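PDB 4XSR: Alr3699 protein, which belongs to the GT-B glycosyltransferase clan and holds uridine-5'-diphosphate-glucose in the cleft between its two Rossmann-like domains. Local coordinates for residues 216-221 and 288-293; 15-20 and 243-248. All coordinates share one frame; numbering follows the deposited sequence.

Contact 1: residues 216-221 and 288-293; sequences SPWKGQ and HTSTAP. With UPG (uridine-5'-diphosphate-glucose), chain J.
Lys219 lays its CD against Ser290 OG (3.7 Å) and carries on to the bound nucleotide sugar. An early bend (chi2 -64°), with the chain extended beyond it, takes CE over one face of the Trp218 indole, toward its rim, and delivers the ammonium to the diphosphate. There NZ donates to UPG O2B on the beta phosphate at 2.6 Å and to UPG O2A on the alpha phosphate at 3.1 Å. UPG O2' lies at the edge of the indole, in its plane. Trp218 meets the other loop through CE3, which packs on Ala292 CB (4.0 Å).

Two hydrogen bonds join the loops, one between backbones and one from a threonine hydroxyl to a backbone carbonyl. Thr291 N donates to Trp218 O at 2.8 Å, arriving from above the carbonyl plane. Thr289 OG1 gives a 2.6 Å bond to Gly220 O, nearly broadside to the carbonyl (C=O...O angle 105°), and is also bonded to His211. Gly220 brings its CA to 3.6 Å from Thr289 O, a nearly straight CA-H...O contact, at the N-cap of the next helix.

Glu294 links the two loops to the ligand: OE1 bonds Ser290 OG and His288 NE2, while OE2 forms a salt bridge with Lys219 NZ, which probably steadies the lysine beside the phosphates, and is also hydrogen-bonded to UPG. His134 stacks edge-to-face with Trp218. In the C-terminal Rossmann-like domain, the loops follow adjacent parallel strands 207-211 and 285-287 and lead to helices 221-228 and 298-305, with helix 248-260 packed against Pro217 and Gln221.

Contact 2: residues 15-20 and 243-248; sequences SGKPGG and ALFGEQ. With UPG (uridine-5'-diphosphate-glucose), chain J.
Phe245, whose ring reaches across to Ser15, is held at its own backbone by a 2.7 Å hydrogen bond from Phe245 N to Glu247 OE1, which is met from above the carboxylate plane. Ser15 OG lies at the edge of the Phe245 ring, in its plane, 4.0 Å from CE1. The same hydroxyl oxygen accepts from Lys17 N at 3.1 Å, an ST turn; with OG anti to the Ser15 backbone N (chi1 -170°), the bond holds the hydroxyl in place beside the aromatic edge.

No hydrogen bond joins the two loops. Lys17 instead runs its aliphatic chain past Leu244 O, with CE approaching to 3.2 Å. Leu244 divides its branches: CD2 faces Pro18 CD at 4.4 Å and CD1 faces Gly19 CA at 4.2 Å, while its CB lies over the centre of the Phe245 ring. Pro18 centres an inverse gamma turn, and the glycines after it bring the backbone to the ligand, where Gly20 N donates to UPG O1B at 3.0 Å.

This is a bridge over the interdomain cleft of the GT-B fold: one loop joins strand 9-13 to helix 20-29 of the N-terminal domain, the other strand 235-240 to helix 248-260 of the C-terminal domain.

In the fold
From the N terminus, the chain passes residues 15-20 straight after its first strand, builds the rest of the seven-stranded N-terminal sheet, and enters the C-terminal domain before residues 216-221. Residues 243-248 then close the long loop of contact 2, and residues 288-293 close the shorter one of contact 1, so the segments alternate and the two closures cross. Contact 1 ties neighbouring strand ends within one domain; contact 2 spans two domains. Their centres lie about 15 Å apart, joined by a probable hydrogen bond between Ser216 OG and Glu247 OE2 (2.7 Å). Together they hold the diphosphate of the bound nucleotide sugar from both domains.

Contact 1: residues 216-221 and 288-293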
loop_
_atom_site.group_PDB
_atom_site.type_symbol
_atom_site.label_atom_id
_atom_site.label_comp_id
_atom_site.label_asym_id
_atom_site.label_seq_id
_atom_site.Cartn_x
_atom_site.Cartn_y
_atom_site.Cartn_z
ATOM N N SER B 216 -19.555 16.904 14.130
ATOM C CA SER B 216 -18.306 16.419 14.721
ATOM C C SER B 216 -17.960 17.387 15.803
ATOM O O SER B 216 -18.341 18.542 15.738
ATOM C CB SER B 216 -17.125 16.362 13.740
ATOM O OG SER B 216 -17.482 15.763 12.504
ATOM N N PRO B 217 -17.189 16.941 16.773
ATOM C CA PRO B 217 -16.837 17.876 17.826
ATOM C C PRO B 217 -16.198 19.168 17.318
ATOM O O PRO B 217 -16.547 20.242 17.782
ATOM C CB PRO B 217 -15.903 17.048 18.703
ATOM C CG PRO B 217 -16.479 15.638 18.571
ATOM C CD PRO B 217 -16.788 15.560 17.101
ATOM N N TRP B 218 -15.338 19.094 16.322
ATOM C CA TRP B 218 -14.638 20.298 15.903
ATOM C C TRP B 218 -15.508 21.262 15.098
ATOM O O TRP B 218 -15.084 22.376 14.844
ATOM C CB TRP B 218 -13.336 19.968 15.155
ATOM C CG TRP B 218 -13.488 19.540 13.735
ATOM C CD1 TRP B 218 -13.660 18.269 13.288
ATOM C CD2 TRP B 218 -13.435 20.370 12.561
ATOM N NE1 TRP B 218 -13.753 18.253 11.919
ATOM C CE2 TRP B 218 -13.609 19.531 11.450
ATOM C CE3 TRP B 218 -13.263 21.734 12.344
ATOM C CZ2 TRP B 218 -13.598 20.006 10.155
ATOM C CZ3 TRP B 218 -13.283 22.202 11.053
ATOM C CH2 TRP B 218 -13.454 21.348 9.979
ATOM N N LYS B 219 -16.705 20.839 14.686
ATOM C CA LYS B 219 -17.635 21.734 13.998
ATOM C C LYS B 219 -18.420 22.620 14.970
ATOM O O LYS B 219 -19.072 23.562 14.544
ATOM C CB LYS B 219 -18.602 20.965 13.126
ATOM C CG LYS B 219 -17.936 20.358 11.910
ATOM C CD LYS B 219 -17.388 21.422 10.982
ATOM C CE LYS B 219 -16.945 20.818 9.667
ATOM N NZ LYS B 219 -16.562 21.820 8.652
ATOM N N GLY B 220 -18.333 22.306 16.250
ATOM C CA GLY B 220 -18.720 23.196 17.300
ATOM C C GLY B 220 -20.183 23.487 17.510
ATOM O O GLY B 220 -20.511 24.580 17.944
ATOM N N GLN B 221 -21.053 22.518 17.242
ATOM C CA GLN B 221 -22.469 22.681 17.510
ATOM C C GLN B 221 -22.683 23.006 18.989
ATOM O O GLN B 221 -23.578 23.789 19.344
ATOM C CB GLN B 221 -23.273 21.439 17.115
ATOM C CG GLN B 221 -23.555 21.299 15.612
ATOM C CD GLN B 221 -22.398 20.685 14.844
ATOM O OE1 GLN B 221 -21.340 20.413 15.409
ATOM N NE2 GLN B 221 -22.603 20.434 13.562
ATOM N N HIS B 288 -21.605 29.488 11.815
ATOM C CA HIS B 288 -20.475 28.593 11.659
ATOM C C HIS B 288 -19.658 28.811 12.920
ATOM O O HIS B 288 -19.355 29.952 13.262
ATOM C CB HIS B 288 -19.677 28.942 10.408
ATOM C CG HIS B 288 -18.334 28.292 10.354
ATOM N ND1 HIS B 288 -17.214 28.856 10.922
ATOM C CD2 HIS B 288 -17.934 27.111 9.831
ATOM C CE1 HIS B 288 -16.180 28.056 10.753
ATOM N NE2 HIS B 288 -16.588 26.996 10.077
ATOM N N THR B 289 -19.352 27.721 13.626
ATOM C CA THR B 289 -18.798 27.772 14.972
ATOM C C THR B 289 -17.670 26.763 15.231
ATOM O O THR B 289 -17.413 26.419 16.388
ATOM C CB THR B 289 -19.906 27.513 16.022
ATOM O OG1 THR B 289 -20.407 26.162 15.908
ATOM C CG2 THR B 289 -21.041 28.522 15.836
ATOM N N SER B 290 -16.996 26.312 14.177
ATOM C CA SER B 290 -15.934 25.308 14.308
ATOM C C SER B 290 -14.895 25.727 15.348
ATOM O O SER B 290 -14.453 26.858 15.360
ATOM C CB SER B 290 -15.226 25.077 12.968
ATOM O OG SER B 290 -16.137 24.725 11.945
ATOM N N THR B 291 -14.537 24.802 16.228
ATOM C CA THR B 291 -13.542 25.041 17.261
ATOM C C THR B 291 -12.124 24.710 16.798
ATOM O O THR B 291 -11.217 24.849 17.593
ATOM C CB THR B 291 -13.810 24.207 18.512
ATOM O OG1 THR B 291 -13.911 22.831 18.143
ATOM C CG2 THR B 291 -15.098 24.659 19.175
ATOM N N ALA B 292 -11.938 24.259 15.552
ATOM C CA ALA B 292 -10.597 24.101 14.985
ATOM C C ALA B 292 -10.643 24.773 13.673
ATOM O O ALA B 292 -11.713 24.850 13.075
ATOM C CB ALA B 292 -10.222 22.637 14.792
ATOM N N PRO B 293 -9.494 25.232 13.180
ATOM C CA PRO B 293 -9.601 26.085 12.006
ATOM C C PRO B 293 -10.306 25.468 10.820
ATOM O O PRO B 293 -9.990 24.376 10.409
ATOM C CB PRO B 293 -8.125 26.396 11.666
ATOM C CG PRO B 293 -7.436 26.361 12.984
ATOM C CD PRO B 293 -8.139 25.256 13.755
HETATM N N1 UPG J . -24.758 20.178 3.816
HETATM C C2 UPG J . -25.840 19.465 3.282
HETATM N N3 UPG J . -26.728 18.939 4.114
HETATM C C4 UPG J . -26.629 19.079 5.434
HETATM C C5 UPG J . -25.572 19.811 5.987
HETATM C C6 UPG J . -24.629 20.345 5.139
HETATM O O2 UPG J . -25.986 19.293 2.037
HETATM O O4 UPG J . -27.505 18.557 6.179
HETATM C C1C UPG J . -23.750 20.759 2.936
HETATM C C2C UPG J . -23.602 22.268 3.089
HETATM O O2C UPG J . -24.589 22.950 2.285
HETATM C C3C UPG J . -22.152 22.425 2.636
HETATM C C4C UPG J . -21.445 21.126 3.075
HETATM O O4C UPG J . -22.488 20.205 3.328
HETATM O O3C UPG J . -22.132 22.522 1.210
HETATM C C5C UPG J . -20.584 21.212 4.341
HETATM O O5C UPG J . -19.453 21.990 3.952
HETATM P PA UPG J . -18.177 22.218 4.868
HETATM O O1A UPG J . -17.397 23.318 4.223
HETATM O O2A UPG J . -18.501 22.208 6.319
HETATM O O3A UPG J . -17.398 20.835 4.401
HETATM P PB UPG J . -16.415 19.848 5.247
HETATM O O1B UPG J . -17.203 18.592 5.334
HETATM O O2B UPG J . -15.919 20.385 6.533
HETATM O O3B UPG J . -15.317 19.664 4.067
HETATM C "C1'" UPG J . -13.964 20.118 3.869
HETATM C "C2'" UPG J . -13.436 21.243 4.729
HETATM C "C3'" UPG J . -14.237 22.557 4.544
HETATM C "C4'" UPG J . -14.235 22.949 3.061
HETATM C "C5'" UPG J . -14.601 21.732 2.229
HETATM C "C6'" UPG J . -14.566 21.964 0.750
HETATM O "O2'" UPG J . -13.280 20.794 6.075
HETATM O "O3'" UPG J . -13.612 23.589 5.329
HETATM O "O4'" UPG J . -15.193 23.974 2.755
HETATM O "O5'" UPG J . -13.776 20.610 2.523
HETATM O "O6'" UPG J . -13.337 22.535 0.356
#

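Contact 2: residues 15-20 and 243-248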
loop_
_atom_site.group_PDB
_atom_site.type_symbol
_atom_site.label_atom_id
_atom_site.label_comp_id
_atom_site.label_asym_id
_atom_site.label_seq_id
_atom_site.Cartn_x
_atom_site.Cartn_y
_atom_site.Cartn_z
ATOM N N SER B 15 -14.464 8.617 0.155
ATOM C CA SER B 15 -15.731 8.516 0.904
ATOM C C SER B 15 -16.938 8.369 -0.006
ATOM O O SER B 15 -16.966 8.884 -1.146
ATOM C CB SER B 15 -15.928 9.727 1.812
ATOM O OG SER B 15 -17.020 9.563 2.709
ATOM N N GLY B 16 -17.916 7.620 0.498
ATOM C CA GLY B 16 -19.236 7.561 -0.133
ATOM C C GLY B 16 -20.244 8.523 0.493
ATOM O O GLY B 16 -21.354 8.663 -0.026
ATOM N N LYS B 17 -19.851 9.175 1.596
ATOM C CA LYS B 17 -20.702 10.136 2.286
ATOM C C LYS B 17 -20.531 11.480 1.610
ATOM O O LYS B 17 -19.433 11.789 1.167
ATOM C CB LYS B 17 -20.277 10.284 3.741
ATOM C CG LYS B 17 -20.181 8.998 4.539
ATOM C CD LYS B 17 -21.548 8.421 4.869
ATOM C CE LYS B 17 -21.519 7.637 6.182
ATOM N NZ LYS B 17 -22.897 7.341 6.673
ATOM N N PRO B 18 -21.598 12.302 1.553
ATOM C CA PRO B 18 -21.603 13.625 0.903
ATOM C C PRO B 18 -21.042 14.777 1.790
ATOM O O PRO B 18 -21.765 15.715 2.158
ATOM C CB PRO B 18 -23.091 13.835 0.630
ATOM C CG PRO B 18 -23.741 13.243 1.819
ATOM C CD PRO B 18 -22.890 12.050 2.216
ATOM N N GLY B 19 -19.750 14.697 2.110
ATOM C CA GLY B 19 -19.065 15.716 2.890
ATOM C C GLY B 19 -18.725 16.887 1.988
ATOM O O GLY B 19 -18.987 16.875 0.775
ATOM N N GLY B 20 -18.081 17.897 2.565
ATOM C CA GLY B 20 -17.752 19.118 1.816
ATOM C C GLY B 20 -16.936 18.870 0.584
ATOM O O GLY B 20 -17.210 19.435 -0.497
ATOM N N ALA B 243 -23.971 13.039 11.858
ATOM C CA ALA B 243 -22.651 12.437 12.103
ATOM C C ALA B 243 -22.288 11.515 10.923
ATOM O O ALA B 243 -22.885 10.469 10.741
ATOM C CB ALA B 243 -22.654 11.674 13.400
ATOM N N LEU B 244 -21.348 11.930 10.090
ATOM C CA LEU B 244 -21.034 11.201 8.845
ATOM C C LEU B 244 -19.868 10.214 9.018
ATOM O O LEU B 244 -19.611 9.401 8.129
ATOM C CB LEU B 244 -20.656 12.171 7.725
ATOM C CG LEU B 244 -21.627 13.260 7.255
ATOM C CD1 LEU B 244 -20.890 14.179 6.288
ATOM C CD2 LEU B 244 -22.850 12.651 6.591
ATOM N N PHE B 245 -19.168 10.312 10.149
ATOM C CA PHE B 245 -17.925 9.582 10.359
ATOM C C PHE B 245 -17.854 8.988 11.753
ATOM O O PHE B 245 -16.808 9.062 12.401
ATOM C CB PHE B 245 -16.700 10.499 10.100
ATOM C CG PHE B 245 -16.745 11.228 8.770
ATOM C CD1 PHE B 245 -16.793 10.517 7.564
ATOM C CD2 PHE B 245 -16.733 12.623 8.717
ATOM C CE1 PHE B 245 -16.821 11.179 6.335
ATOM C CE2 PHE B 245 -16.758 13.289 7.486
ATOM C CZ PHE B 245 -16.806 12.572 6.294
ATOM N N GLY B 246 -18.982 8.450 12.222
ATOM C CA GLY B 246 -19.058 7.681 13.480
ATOM C C GLY B 246 -19.116 8.473 14.769
ATOM O O GLY B 246 -18.819 7.952 15.834
ATOM N N GLU B 247 -19.528 9.732 14.701
ATOM C CA GLU B 247 -19.484 10.593 15.899
ATOM C C GLU B 247 -20.800 10.529 16.717
ATOM O O GLU B 247 -21.308 11.539 17.217
ATOM C CB GLU B 247 -19.101 12.025 15.506
ATOM C CG GLU B 247 -17.929 12.126 14.514
ATOM C CD GLU B 247 -18.359 12.243 13.032
ATOM O OE1 GLU B 247 -19.322 11.557 12.578
ATOM O OE2 GLU B 247 -17.726 13.033 12.298
ATOM N N GLN B 248 -21.287 9.304 16.922
ATOM C CA GLN B 248 -22.540 9.067 17.629
ATOM C C GLN B 248 -22.448 9.485 19.072
ATOM O O GLN B 248 -23.426 9.924 19.638
ATOM C CB GLN B 248 -22.952 7.602 17.536
ATOM C CG GLN B 248 -23.007 7.061 16.107
ATOM C CD GLN B 248 -23.977 7.828 15.243
ATOM O OE1 GLN B 248 -25.076 8.193 15.688
ATOM N NE2 GLN B 248 -23.581 8.088 14.000
HETATM N N1 UPG J . -24.758 20.178 3.816
HETATM C C2 UPG J . -25.840 19.465 3.282
HETATM N N3 UPG J . -26.728 18.939 4.114
HETATM C C4 UPG J . -26.629 19.079 5.434
HETATM C C5 UPG J . -25.572 19.811 5.987
HETATM C C6 UPG J . -24.629 20.345 5.139
HETATM O O2 UPG J . -25.986 19.293 2.037
HETATM O O4 UPG J . -27.505 18.557 6.179
HETATM C C1C UPG J . -23.750 20.759 2.936
HETATM C C2C UPG J . -23.602 22.268 3.089
HETATM O O2C UPG J . -24.589 22.950 2.285
HETATM C C3C UPG J . -22.152 22.425 2.636
HETATM C C4C UPG J . -21.445 21.126 3.075
HETATM O O4C UPG J . -22.488 20.205 3.328
HETATM O O3C UPG J . -22.132 22.522 1.210
HETATM C C5C UPG J . -20.584 21.212 4.341
HETATM O O5C UPG J . -19.453 21.990 3.952
HETATM P PA UPG J . -18.177 22.218 4.868
HETATM O O1A UPG J . -17.397 23.318 4.223
HETATM O O2A UPG J . -18.501 22.208 6.319
HETATM O O3A UPG J . -17.398 20.835 4.401
HETATM P PB UPG J . -16.415 19.848 5.247
HETATM O O1B UPG J . -17.203 18.592 5.334
HETATM O O2B UPG J . -15.919 20.385 6.533
HETATM O O3B UPG J . -15.317 19.664 4.067
HETATM C "C1'" UPG J . -13.964 20.118 3.869
HETATM C "C2'" UPG J . -13.436 21.243 4.729
HETATM C "C3'" UPG J . -14.237 22.557 4.544
HETATM C "C4'" UPG J . -14.235 22.949 3.061
HETATM C "C5'" UPG J . -14.601 21.732 2.229
HETATM C "C6'" UPG J . -14.566 21.964 0.750
HETATM O "O2'" UPG J . -13.280 20.794 6.075
HETATM O "O3'" UPG J . -13.612 23.589 5.329
HETATM O "O4'" UPG J . -15.193 23.974 2.755
HETATM O "O5'" UPG J . -13.776 20.610 2.523
HETATM O "O6'" UPG J . -13.337 22.535 0.356
#